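Local coordinates for venom allergen-like (VAL) 4 protein (Schistosoma mansoni, PDB 4P27) that binds lipids as a secreted venom allergen-like protein of the SCP/TAPS (CAP) superfamily, although it lacks the prototypical CAP sequence motifs, at residues 111-114 with 115-119; 12-15 with 16-20; 92-95 with 96-99; 41-44 with 45-49; 60-63 with 64-67. All blocks are in the same frame, centred on the assembly; numbering follows the deposited sequence.

Interaction 1: 111-114 with 115-119; sequences NYKQ and MVWNT. With NAG (2-acetamido-2-deoxy-beta-D-glucopyranose), chain B.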
# COMPACT_ATOMS: atom_id res chain seq x y z
N ASN A 111 5.18 2.51 -3.57
CA ASN A 111 4.29 1.46 -3.04
C ASN A 111 4.64 1.18 -1.58
O ASN A 111 3.78 1.11 -0.76
CB ASN A 111 4.48 0.18 -3.90
CG ASN A 111 4.06 0.43 -5.34
OD1 ASN A 111 2.98 0.93 -5.57
ND2 ASN A 111 4.96 0.18 -6.30
N TYR A 112 5.93 0.95 -1.26
CA TYR A 112 6.36 0.79 0.13
C TYR A 112 5.93 1.93 1.06
O TYR A 112 5.33 1.72 2.15
CB TYR A 112 7.91 0.58 0.17
CG TYR A 112 8.40 0.67 1.60
CD1 TYR A 112 8.11 -0.33 2.51
CD2 TYR A 112 9.05 1.83 2.07
CE1 TYR A 112 8.51 -0.21 3.85
CE2 TYR A 112 9.48 1.95 3.39
CZ TYR A 112 9.17 0.92 4.27
OH TYR A 112 9.52 0.99 5.58
N LYS A 113 6.19 3.20 0.65
CA LYS A 113 5.82 4.32 1.48
C LYS A 113 4.32 4.41 1.79
O LYS A 113 3.94 4.72 2.91
CB LYS A 113 6.30 5.70 0.91
CG LYS A 113 7.82 5.90 0.86
CD LYS A 113 8.16 7.27 0.22
CE LYS A 113 7.90 8.41 1.20
NZ LYS A 113 8.39 9.72 0.59
N GLN A 114 3.49 4.14 0.80
CA GLN A 114 2.07 4.12 0.99
C GLN A 114 1.68 2.98 1.97
O GLN A 114 0.76 3.18 2.78
CB GLN A 114 1.35 3.90 -0.35
CG GLN A 114 -0.16 3.82 -0.16
CD GLN A 114 -0.76 5.18 0.37
OE1 GLN A 114 -1.03 6.07 -0.43
NE2 GLN A 114 -1.02 5.28 1.67
N MET A 115 2.34 1.81 1.87
CA MET A 115 1.98 0.69 2.80
C MET A 115 2.30 1.03 4.24
O MET A 115 1.59 0.59 5.10
CB MET A 115 2.73 -0.61 2.45
CG MET A 115 2.21 -1.25 1.11
SD MET A 115 3.17 -2.78 0.77
CE MET A 115 2.49 -3.82 1.95
N VAL A 116 3.33 1.82 4.51
CA VAL A 116 3.67 2.15 5.90
C VAL A 116 3.27 3.58 6.31
O VAL A 116 3.72 4.09 7.31
CB VAL A 116 5.17 1.91 6.24
CG1 VAL A 116 5.53 0.40 6.18
CG2 VAL A 116 6.13 2.77 5.39
N TRP A 117 2.31 4.14 5.58
CA TRP A 117 1.92 5.53 5.75
C TRP A 117 1.16 5.64 7.01
O TRP A 117 0.12 4.96 7.23
CB TRP A 117 1.13 6.07 4.53
CG TRP A 117 1.10 7.57 4.62
CD1 TRP A 117 0.08 8.36 5.12
CD2 TRP A 117 2.15 8.45 4.22
NE1 TRP A 117 0.46 9.73 5.07
CE2 TRP A 117 1.73 9.79 4.52
CE3 TRP A 117 3.43 8.23 3.65
CZ2 TRP A 117 2.55 10.92 4.26
CZ3 TRP A 117 4.22 9.38 3.35
CH2 TRP A 117 3.76 10.68 3.67
N ASN A 118 1.67 6.46 7.92
CA ASN A 118 1.09 6.44 9.29
C ASN A 118 -0.34 6.97 9.43
O ASN A 118 -1.10 6.47 10.27
CB ASN A 118 2.03 7.16 10.28
CG ASN A 118 2.02 8.67 10.08
OD1 ASN A 118 1.76 9.19 8.96
ND2 ASN A 118 2.37 9.38 11.14
N THR A 119 -0.76 7.96 8.62
CA THR A 119 -2.17 8.48 8.79
C THR A 119 -3.21 7.69 8.00
O THR A 119 -4.40 7.87 8.16
CB THR A 119 -2.34 9.92 8.29
OG1 THR A 119 -1.74 10.06 7.01
CG2 THR A 119 -1.58 10.97 9.26
C1 NAG B . 2.34 10.74 11.34
C2 NAG B . 1.84 11.26 12.70
C3 NAG B . 2.06 12.73 12.88
C4 NAG B . 3.50 13.03 12.58
C5 NAG B . 3.78 12.65 11.14
C6 NAG B . 5.17 13.11 10.78
C7 NAG B . 0.01 9.89 13.32
C8 NAG B . -1.46 9.71 13.37
N2 NAG B . 0.44 11.04 12.90
O3 NAG B . 1.72 13.09 14.21
O4 NAG B . 3.73 14.40 12.76
O5 NAG B . 3.61 11.25 11.00
O6 NAG B . 5.54 12.68 9.50
O7 NAG B . 0.73 8.99 13.64
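M115 and V116 end helix 110-115 by bonding back to N111 and Y112. M115 N donates to N111 O at 3.1 Å. V116 N donates to Y112 O, also at 3.1 Å, nearly along the C=O axis. V116 is the first residue to leave helical angles. A second bond from V116 N, to K113 O, is weak, and so is that from W117 N to Q114 O at 3.3 Å.

Apolar contact is carried by Y112 and V116. CG2 of V116 sits over one face of the Y112 ring in a CH-pi contact, 4.1 Å from its centroid and offset toward the rim. The ring gets there because CG of Y112 is anti to the backbone N (chi1 169°).

Q114 crosses W117 at about a right angle, with its NE2 3.7 Å from W117 CB and its amide turned 62° from the indole. Its OE1 accepts from D144 N. K113 O lies at the indole edge, near its plane.

The covalent link is the glycan on N118, whose ND2 is bonded to NAG C1 at 1.4 Å. N118, T119 and T120 form the Asn-X-Thr sequon. N35 also hydrogen-bonds that sugar.

N111 and the backbone N of Y112 bond to E94, just past helix 84-93. M115 packs on F14, H15 and V18 of helix 6-22, on W91 of helix 84-93 and on N77 of strand 75-81.

Interaction 2: 12-15 with 16-20; sequences YNFH and KKVRK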
# COMPACT_ATOMS: atom_id res chain seq x y z
N TYR A 12 -4.96 -7.79 2.68
CA TYR A 12 -5.23 -7.11 3.96
C TYR A 12 -4.29 -7.54 5.06
O TYR A 12 -3.62 -6.69 5.73
CB TYR A 12 -6.71 -7.36 4.37
CG TYR A 12 -7.21 -6.53 5.54
CD1 TYR A 12 -6.70 -5.21 5.79
CD2 TYR A 12 -8.19 -7.04 6.39
CE1 TYR A 12 -7.20 -4.45 6.83
CE2 TYR A 12 -8.68 -6.28 7.50
CZ TYR A 12 -8.17 -5.00 7.71
OH TYR A 12 -8.62 -4.24 8.78
N ASN A 13 -4.11 -8.86 5.21
CA ASN A 13 -3.19 -9.33 6.27
C ASN A 13 -1.73 -9.00 5.99
O ASN A 13 -0.92 -8.84 6.89
CB ASN A 13 -3.28 -10.87 6.44
CG ASN A 13 -4.61 -11.36 7.05
OD1 ASN A 13 -5.00 -12.50 6.79
ND2 ASN A 13 -5.33 -10.51 7.77
N PHE A 14 -1.34 -9.07 4.73
CA PHE A 14 0.04 -8.74 4.38
C PHE A 14 0.29 -7.24 4.79
O PHE A 14 1.32 -6.93 5.36
CB PHE A 14 0.24 -8.92 2.86
CG PHE A 14 1.69 -8.78 2.45
CD1 PHE A 14 2.26 -7.51 2.22
CD2 PHE A 14 2.50 -9.90 2.28
CE1 PHE A 14 3.59 -7.39 1.90
CE2 PHE A 14 3.85 -9.78 1.90
CZ PHE A 14 4.40 -8.53 1.72
N HIS A 15 -0.67 -6.36 4.51
CA HIS A 15 -0.50 -4.95 4.93
C HIS A 15 -0.47 -4.77 6.46
O HIS A 15 0.40 -4.09 6.99
CB HIS A 15 -1.65 -4.08 4.39
CG HIS A 15 -1.48 -3.70 2.97
ND1 HIS A 15 -1.83 -4.55 1.94
CD2 HIS A 15 -1.12 -2.52 2.38
CE1 HIS A 15 -1.63 -3.93 0.77
NE2 HIS A 15 -1.23 -2.69 1.01
N LYS A 16 -1.34 -5.47 7.18
CA LYS A 16 -1.25 -5.49 8.65
C LYS A 16 0.09 -5.95 9.14
O LYS A 16 0.65 -5.35 10.03
CB LYS A 16 -2.40 -6.33 9.27
CG LYS A 16 -3.69 -5.63 9.02
CD LYS A 16 -4.80 -6.03 9.98
CE LYS A 16 -5.48 -7.29 9.49
NZ LYS A 16 -6.66 -7.49 10.39
N LYS A 17 0.63 -7.01 8.55
CA LYS A 17 1.89 -7.56 8.98
C LYS A 17 3.07 -6.58 8.69
O LYS A 17 3.95 -6.44 9.52
CB LYS A 17 2.22 -8.83 8.19
CG LYS A 17 3.31 -9.63 8.92
CD LYS A 17 4.34 -10.14 7.98
CE LYS A 17 5.50 -10.77 8.74
NZ LYS A 17 6.69 -10.70 7.84
N VAL A 18 3.15 -6.02 7.46
CA VAL A 18 4.17 -4.98 7.15
C VAL A 18 4.18 -3.83 8.21
O VAL A 18 5.20 -3.42 8.72
CB VAL A 18 3.92 -4.40 5.77
CG1 VAL A 18 4.75 -3.14 5.45
CG2 VAL A 18 4.25 -5.50 4.78
N ARG A 19 3.03 -3.36 8.57
CA ARG A 19 2.91 -2.23 9.46
C ARG A 19 3.30 -2.64 10.88
O ARG A 19 3.92 -1.86 11.60
CB ARG A 19 1.42 -1.75 9.43
CG ARG A 19 1.21 -0.91 8.13
CD ARG A 19 -0.25 -0.58 7.89
NE ARG A 19 -0.74 0.60 8.63
CZ ARG A 19 -0.57 1.86 8.23
NH1 ARG A 19 -1.14 2.82 8.93
NH2 ARG A 19 0.06 2.16 7.07
N LYS A 20 2.90 -3.87 11.29
CA LYS A 20 3.38 -4.39 12.58
C LYS A 20 4.89 -4.56 12.58
O LYS A 20 5.47 -4.19 13.52
CB LYS A 20 2.73 -5.76 12.92
CG LYS A 20 3.03 -6.15 14.37
CD LYS A 20 2.06 -7.20 14.91
CE LYS A 20 2.66 -7.88 16.13
NZ LYS A 20 1.66 -8.78 16.75
O HOH W 1 -7.67 -10.15 8.62
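K16 folds back over the Y12 ring because its chain turns at chi3 (-84°). Y12 swings its ring away from its own backbone N to meet it (chi1 -170°). CE of K16 then sits over the ring centre, 3.9 Å from the centroid, in a CH-pi contact. NZ of K16 lies farther off the ring normal, 4.3 Å from the same centroid, and makes an off-centre cation-pi contact. The ring may thus share in stabilising the ammonium charge.

N13 approaches the same lysine obliquely. Its ND2 lies 3.7 Å from K16 CE. A water probably bridges N13 ND2 and, weakly, K16 NZ, though it lies unusually close to ND2.

Two residues further on, CE1 of F14 meets CG2 of V18 at 3.5 Å. The two side chains cross at a slant. Regular helix bonds hold the spacing: K16 N to Y12 O, K17 N to N13 O, V18 N to F14 O and R19 N to H15 O. That from V18 N to F14 O is nearly straight, at 2.9 Å and 177°.

This is i to i+4 pairing along one helix, 6-22, with K16 on the outer side and F14, H15 and V18 turned inward. F14 packs on E85 and M88 of helix 84-93. H15 bonds Y140 of strand 133-141 and packs on I123 of strand 122-130. Y12 OH bonds L39 O, and R19 NH1 bonds T37 O.

Interaction 3: 92-95 with 96-99; sequences LEEY and KNYN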
# COMPACT_ATOMS: atom_id res chain seq x y z
N LEU A 92 6.50 -4.27 -1.07
CA LEU A 92 7.26 -4.18 0.19
C LEU A 92 8.78 -3.89 -0.00
O LEU A 92 9.37 -3.03 0.66
CB LEU A 92 7.03 -5.49 1.03
CG LEU A 92 8.02 -5.68 2.21
CD1 LEU A 92 7.83 -4.60 3.26
CD2 LEU A 92 7.84 -7.07 2.86
N GLU A 93 9.41 -4.61 -0.92
CA GLU A 93 10.87 -4.65 -0.96
C GLU A 93 11.40 -3.40 -1.60
O GLU A 93 12.60 -3.21 -1.65
CB GLU A 93 11.37 -5.81 -1.78
CG GLU A 93 10.61 -7.05 -1.44
CD GLU A 93 11.50 -8.11 -0.94
OE1 GLU A 93 11.91 -8.01 0.21
OE2 GLU A 93 11.76 -9.02 -1.72
N GLU A 94 10.51 -2.54 -2.06
CA GLU A 94 10.93 -1.21 -2.35
C GLU A 94 11.52 -0.51 -1.16
O GLU A 94 12.11 0.55 -1.35
CB GLU A 94 9.76 -0.36 -2.82
CG GLU A 94 9.18 -0.83 -4.12
CD GLU A 94 8.09 0.11 -4.58
OE1 GLU A 94 7.74 1.10 -3.86
OE2 GLU A 94 7.58 -0.14 -5.65
N TYR A 95 11.39 -1.07 0.05
CA TYR A 95 12.10 -0.49 1.18
C TYR A 95 13.64 -0.46 0.98
O TYR A 95 14.31 0.34 1.61
CB TYR A 95 11.75 -1.23 2.51
CG TYR A 95 12.41 -2.58 2.70
CD1 TYR A 95 13.78 -2.68 3.01
CD2 TYR A 95 11.66 -3.76 2.64
CE1 TYR A 95 14.37 -3.93 3.24
CE2 TYR A 95 12.23 -4.99 2.82
CZ TYR A 95 13.58 -5.08 3.14
OH TYR A 95 14.13 -6.33 3.36
N LYS A 96 14.17 -1.33 0.10
CA LYS A 96 15.60 -1.30 -0.24
C LYS A 96 16.01 -0.00 -0.92
O LYS A 96 17.18 0.28 -0.97
CB LYS A 96 15.96 -2.46 -1.11
CG LYS A 96 15.83 -3.74 -0.32
CD LYS A 96 15.69 -4.97 -1.19
CE LYS A 96 16.08 -6.10 -0.27
NZ LYS A 96 15.51 -7.39 -0.67
N ASN A 97 15.06 0.76 -1.46
CA ASN A 97 15.38 1.92 -2.24
C ASN A 97 15.18 3.14 -1.43
O ASN A 97 15.41 4.23 -1.93
CB ASN A 97 14.47 2.02 -3.46
CG ASN A 97 14.50 0.77 -4.34
OD1 ASN A 97 15.52 0.10 -4.46
ND2 ASN A 97 13.38 0.45 -4.95
N TYR A 98 14.67 3.00 -0.20
CA TYR A 98 14.18 4.22 0.51
C TYR A 98 15.14 4.65 1.60
O TYR A 98 15.56 3.84 2.33
CB TYR A 98 12.77 3.99 1.08
CG TYR A 98 12.25 5.21 1.76
CD1 TYR A 98 12.07 6.44 1.04
CD2 TYR A 98 11.96 5.20 3.11
CE1 TYR A 98 11.59 7.55 1.64
CE2 TYR A 98 11.46 6.34 3.73
CZ TYR A 98 11.29 7.50 2.99
OH TYR A 98 10.85 8.63 3.61
N ASN A 99 15.53 5.92 1.64
CA ASN A 99 16.26 6.48 2.75
C ASN A 99 15.42 7.39 3.55
O ASN A 99 15.18 8.53 3.16
CB ASN A 99 17.51 7.27 2.27
CG ASN A 99 18.36 7.90 3.42
OD1 ASN A 99 17.91 8.15 4.52
ND2 ASN A 99 19.55 8.27 3.09
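Y95 and K96 meet most closely where the tyrosine ring lies against the lysine backbone. CD1 of Y95 is 3.2 Å from K96 N. The approach is oblique to the ring. CG of Y95 sits between its own backbone N and carbonyl carbon (chi1 76°), which brings the ring back beside the next peptide. Farther out, CE1 of Y95 touches K96 CG at 3.9 Å.

The backbone beneath is a tight 3-10 turn. K96 N donates to E93 O at 3.0 Å, and N97 N to E94 O at the same length. Y98 N closes the series on Y95 O at 3.2 Å. All three donors stand well above the carbonyl planes; the last is 72° out of plane. The bonds themselves are close to straight.

The outer side is looser. K96 is exposed and runs extended beyond CG, beside E93 and pointing the same way. Its NZ makes a long salt bridge to E93 OE1, at 3.8 Å. Such a pair probably adds little hold.

The turn leads from helix 84-93 into strand 98-99. N97 ND2 bonds D108 O, and Y98 OH bonds N103 OD1. CB of Y95 and the Y98 side chain also pack on Y112 of helix 110-115. L92 touches F14 and V18 of helix 6-22, and N97 pairs by its backbone with N106.

Interaction 4: 41-44 with 45-49; sequences WNKL and LANKA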
# COMPACT_ATOMS: atom_id res chain seq x y z
N TRP A 41 -10.56 -2.21 6.66
CA TRP A 41 -10.98 -2.47 5.30
C TRP A 41 -12.16 -1.62 4.97
O TRP A 41 -12.95 -1.39 5.82
CB TRP A 41 -11.43 -3.93 5.20
CG TRP A 41 -11.71 -4.32 3.79
CD1 TRP A 41 -12.93 -4.34 3.17
CD2 TRP A 41 -10.74 -4.72 2.82
NE1 TRP A 41 -12.78 -4.78 1.84
CE2 TRP A 41 -11.45 -5.03 1.62
CE3 TRP A 41 -9.35 -4.90 2.85
CZ2 TRP A 41 -10.80 -5.47 0.44
CZ3 TRP A 41 -8.69 -5.38 1.64
CH2 TRP A 41 -9.43 -5.66 0.49
N ASN A 42 -12.32 -1.18 3.73
CA ASN A 42 -13.41 -0.28 3.41
C ASN A 42 -13.99 -0.70 2.09
O ASN A 42 -13.26 -0.89 1.09
CB ASN A 42 -12.95 1.13 3.26
CG ASN A 42 -14.08 2.06 2.84
OD1 ASN A 42 -14.39 2.28 1.67
ND2 ASN A 42 -14.65 2.70 3.83
N LYS A 43 -15.29 -0.92 2.06
CA LYS A 43 -15.95 -1.69 0.97
C LYS A 43 -15.99 -0.83 -0.25
O LYS A 43 -15.85 -1.31 -1.37
CB LYS A 43 -17.41 -2.00 1.37
CG LYS A 43 -17.96 -3.34 0.94
CD LYS A 43 -18.32 -4.19 2.15
CE LYS A 43 -19.82 -4.39 2.27
NZ LYS A 43 -20.20 -4.95 3.61
N LEU A 44 -16.21 0.48 -0.04
CA LEU A 44 -16.25 1.44 -1.13
C LEU A 44 -14.86 1.59 -1.86
O LEU A 44 -14.79 1.68 -3.12
CB LEU A 44 -16.73 2.82 -0.62
CG LEU A 44 -17.69 3.63 -1.49
CD1 LEU A 44 -17.73 5.09 -1.02
CD2 LEU A 44 -17.46 3.48 -3.02
N LEU A 45 -13.78 1.66 -1.07
CA LEU A 45 -12.44 1.69 -1.66
C LEU A 45 -12.25 0.37 -2.49
O LEU A 45 -11.69 0.43 -3.61
CB LEU A 45 -11.41 1.82 -0.58
CG LEU A 45 -11.21 3.09 0.25
CD1 LEU A 45 -9.99 2.87 1.14
CD2 LEU A 45 -11.00 4.33 -0.66
N ALA A 46 -12.68 -0.77 -1.93
CA ALA A 46 -12.45 -2.10 -2.52
C ALA A 46 -13.23 -2.28 -3.84
O ALA A 46 -12.68 -2.71 -4.85
CB ALA A 46 -12.80 -3.21 -1.55
N ASN A 47 -14.46 -1.81 -3.86
CA ASN A 47 -15.25 -1.85 -5.07
C ASN A 47 -14.72 -0.95 -6.12
O ASN A 47 -14.76 -1.32 -7.33
CB ASN A 47 -16.70 -1.48 -4.78
CG ASN A 47 -17.36 -2.51 -3.91
OD1 ASN A 47 -16.82 -3.61 -3.70
ND2 ASN A 47 -18.51 -2.16 -3.34
N LYS A 48 -14.25 0.24 -5.72
CA LYS A 48 -13.74 1.14 -6.76
C LYS A 48 -12.47 0.54 -7.33
O LYS A 48 -12.24 0.60 -8.57
CB LYS A 48 -13.57 2.56 -6.28
CG LYS A 48 -14.98 3.22 -6.17
CD LYS A 48 -15.47 3.91 -7.45
CE LYS A 48 -14.36 4.79 -8.01
NZ LYS A 48 -14.78 5.46 -9.25
N ALA A 49 -11.73 -0.11 -6.44
CA ALA A 49 -10.43 -0.74 -6.81
C ALA A 49 -10.75 -1.79 -7.85
O ALA A 49 -10.04 -1.94 -8.86
CB ALA A 49 -9.76 -1.39 -5.61
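The indole of W41 meets the methyl of A46 at a slant, just before the N-cap of helix 43-54, which N42 forms. CZ2 of W41 lies 3.6 Å from A46 CB, and NE1 is nearly as close. A chi1 near 180° (-173°) swings the indole away from the W41 backbone N. I123 and C125 of strand 122-130 also touch this side chain, as does L4.

The other flat group is the capping amide of N42. Its OD1 accepts from L45 N at 2.9 Å, in the carbonyl plane and on a lone pair. The bond is fairly straight, at 161°. The side chain crosses L45 at about a right angle, and CG of L45 comes within 3.6 Å of the same OD1. The cap therefore takes up an N-H in the first turn, where no earlier helical carbonyl is available.

Regular helix bonds follow. A46 N donates to N42 O at 3.1 Å, N47 N to K43 O, and K48 N to L44 O.

The capped helix starts directly after strand 40-41, at the edge of the mixed sheet. N42 pairs by its backbone with I123. L45 packs on F71 and I74, and its carbonyl O accepts from N139. A49 packs on V137 and N139 of strand 133-141. On the exposed side, L44 and K48 lie side by side and point the same way, with L44 CD2 4.0 Å from K48 CG.

Interaction 5: 60-63 with 64-67; sequences SNDP and NDFI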
# COMPACT_ATOMS: atom_id res chain seq x y z
N SER A 60 -3.84 3.98 -16.38
CA SER A 60 -5.19 4.25 -16.84
C SER A 60 -5.64 5.62 -16.43
O SER A 60 -5.82 6.50 -17.28
CB SER A 60 -6.17 3.17 -16.36
OG SER A 60 -6.43 3.25 -14.96
N ASN A 61 -5.85 5.79 -15.12
CA ASN A 61 -5.22 6.85 -14.31
C ASN A 61 -5.25 8.22 -14.94
O ASN A 61 -4.30 8.99 -14.80
CB ASN A 61 -3.81 6.44 -13.88
CG ASN A 61 -3.83 5.14 -13.14
OD1 ASN A 61 -4.47 5.05 -12.06
ND2 ASN A 61 -3.25 4.09 -13.75
N ASP A 62 -6.34 8.53 -15.65
CA ASP A 62 -7.72 8.58 -15.08
C ASP A 62 -7.84 9.02 -13.60
O ASP A 62 -8.00 8.17 -12.69
CB ASP A 62 -8.53 7.28 -15.38
CG ASP A 62 -10.00 7.55 -15.49
OD1 ASP A 62 -10.41 8.68 -15.16
OD2 ASP A 62 -10.77 6.64 -15.84
N PRO A 63 -7.80 10.36 -13.36
CA PRO A 63 -8.39 10.89 -12.11
C PRO A 63 -9.85 10.56 -11.63
O PRO A 63 -10.05 10.65 -10.43
CB PRO A 63 -8.05 12.39 -12.20
CG PRO A 63 -6.67 12.33 -12.80
CD PRO A 63 -6.86 11.35 -13.94
N ASN A 64 -10.81 10.13 -12.46
CA ASN A 64 -12.04 9.42 -11.97
C ASN A 64 -11.73 8.22 -10.98
O ASN A 64 -12.51 7.88 -10.11
CB ASN A 64 -12.91 8.91 -13.19
CG ASN A 64 -14.42 8.62 -12.83
OD1 ASN A 64 -15.36 8.79 -13.66
ND2 ASN A 64 -14.65 8.21 -11.59
N ASP A 65 -10.59 7.56 -11.12
CA ASP A 65 -10.33 6.40 -10.26
C ASP A 65 -9.97 6.81 -8.85
O ASP A 65 -9.96 5.97 -7.95
CB ASP A 65 -9.21 5.60 -10.89
CG ASP A 65 -9.74 4.80 -12.09
OD1 ASP A 65 -10.95 4.46 -12.10
OD2 ASP A 65 -8.96 4.53 -12.98
N PHE A 66 -9.65 8.10 -8.68
CA PHE A 66 -9.34 8.70 -7.37
C PHE A 66 -10.48 9.46 -6.69
O PHE A 66 -10.30 10.05 -5.59
CB PHE A 66 -8.10 9.60 -7.51
CG PHE A 66 -6.87 8.85 -7.90
CD1 PHE A 66 -6.62 8.55 -9.25
CD2 PHE A 66 -5.97 8.40 -6.91
CE1 PHE A 66 -5.48 7.81 -9.61
CE2 PHE A 66 -4.82 7.70 -7.27
CZ PHE A 66 -4.58 7.39 -8.62
N ILE A 67 -11.66 9.40 -7.27
CA ILE A 67 -12.79 10.08 -6.63
C ILE A 67 -13.67 9.01 -6.05
O ILE A 67 -14.27 8.27 -6.80
CB ILE A 67 -13.58 10.97 -7.65
CG1 ILE A 67 -12.58 11.94 -8.32
CG2 ILE A 67 -14.70 11.67 -6.87
CD1 ILE A 67 -13.03 12.74 -9.59
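D62 and N64 lie side by side and point the same way, with the carboxylate and amide planes 89° apart. OD1 of D62 accepts a weak hydrogen bond from N64 N at 3.1 Å. The same oxygen is 3.2 Å from N64 CB.

D62 and D65 instead cross at about a right angle. Their carboxylates are turned 48° from each other, with D62 OD2 and D65 OD2 4.0 Å apart. These like charges probably repel; the salt bridge of R55 to D65 OD1 may offset this. CG of D65 is anti to its carbonyl carbon (chi1 -76°), which brings OD2 back to 3.7 Å from D62 CB.

The weak bond from N64 N to D62 OD1 closes an Asx turn. It leads into a short 3-10 segment, residues 63-66, in the loop between helix 43-54 and strand 75-81. D65 N donates to D62 O at 3.1 Å, and F66 N to P63 O at the same length. Both donors stand above the carbonyl planes.

The F66 ring turns its edge to D62 O, which lies in the ring plane, 3.7 Å from CD1. CA of P63 is at the same edge. D65 also packs on Q52 of helix 43-54, and F66 on Q76 of strand 75-81. CG1 of I67 lies 3.5 Å from P63 O.

In the fold
All five contacts are local and follow one another along the chain; none nests in or crosses another. Interaction 2 comes first, within helix 6-22. Interaction 4 opens helix 43-54, and interaction 5 turns the loop that follows it. Y12 OH packs near W41 N, joining interactions 2 and 4. K48 of interaction 4 reaches N64 O of interaction 5 by a weak bond. Interaction 3 ends helix 84-93, and interaction 1 ends helix 110-115. Interactions 1, 2 and 3 touch one another, and R19 of interaction 2 bonds the carbonyls of M115 and W117 in interaction 1. Interactions 3 and 4 lie on opposite sides of the chain's centre, about 26 Å apart between centres.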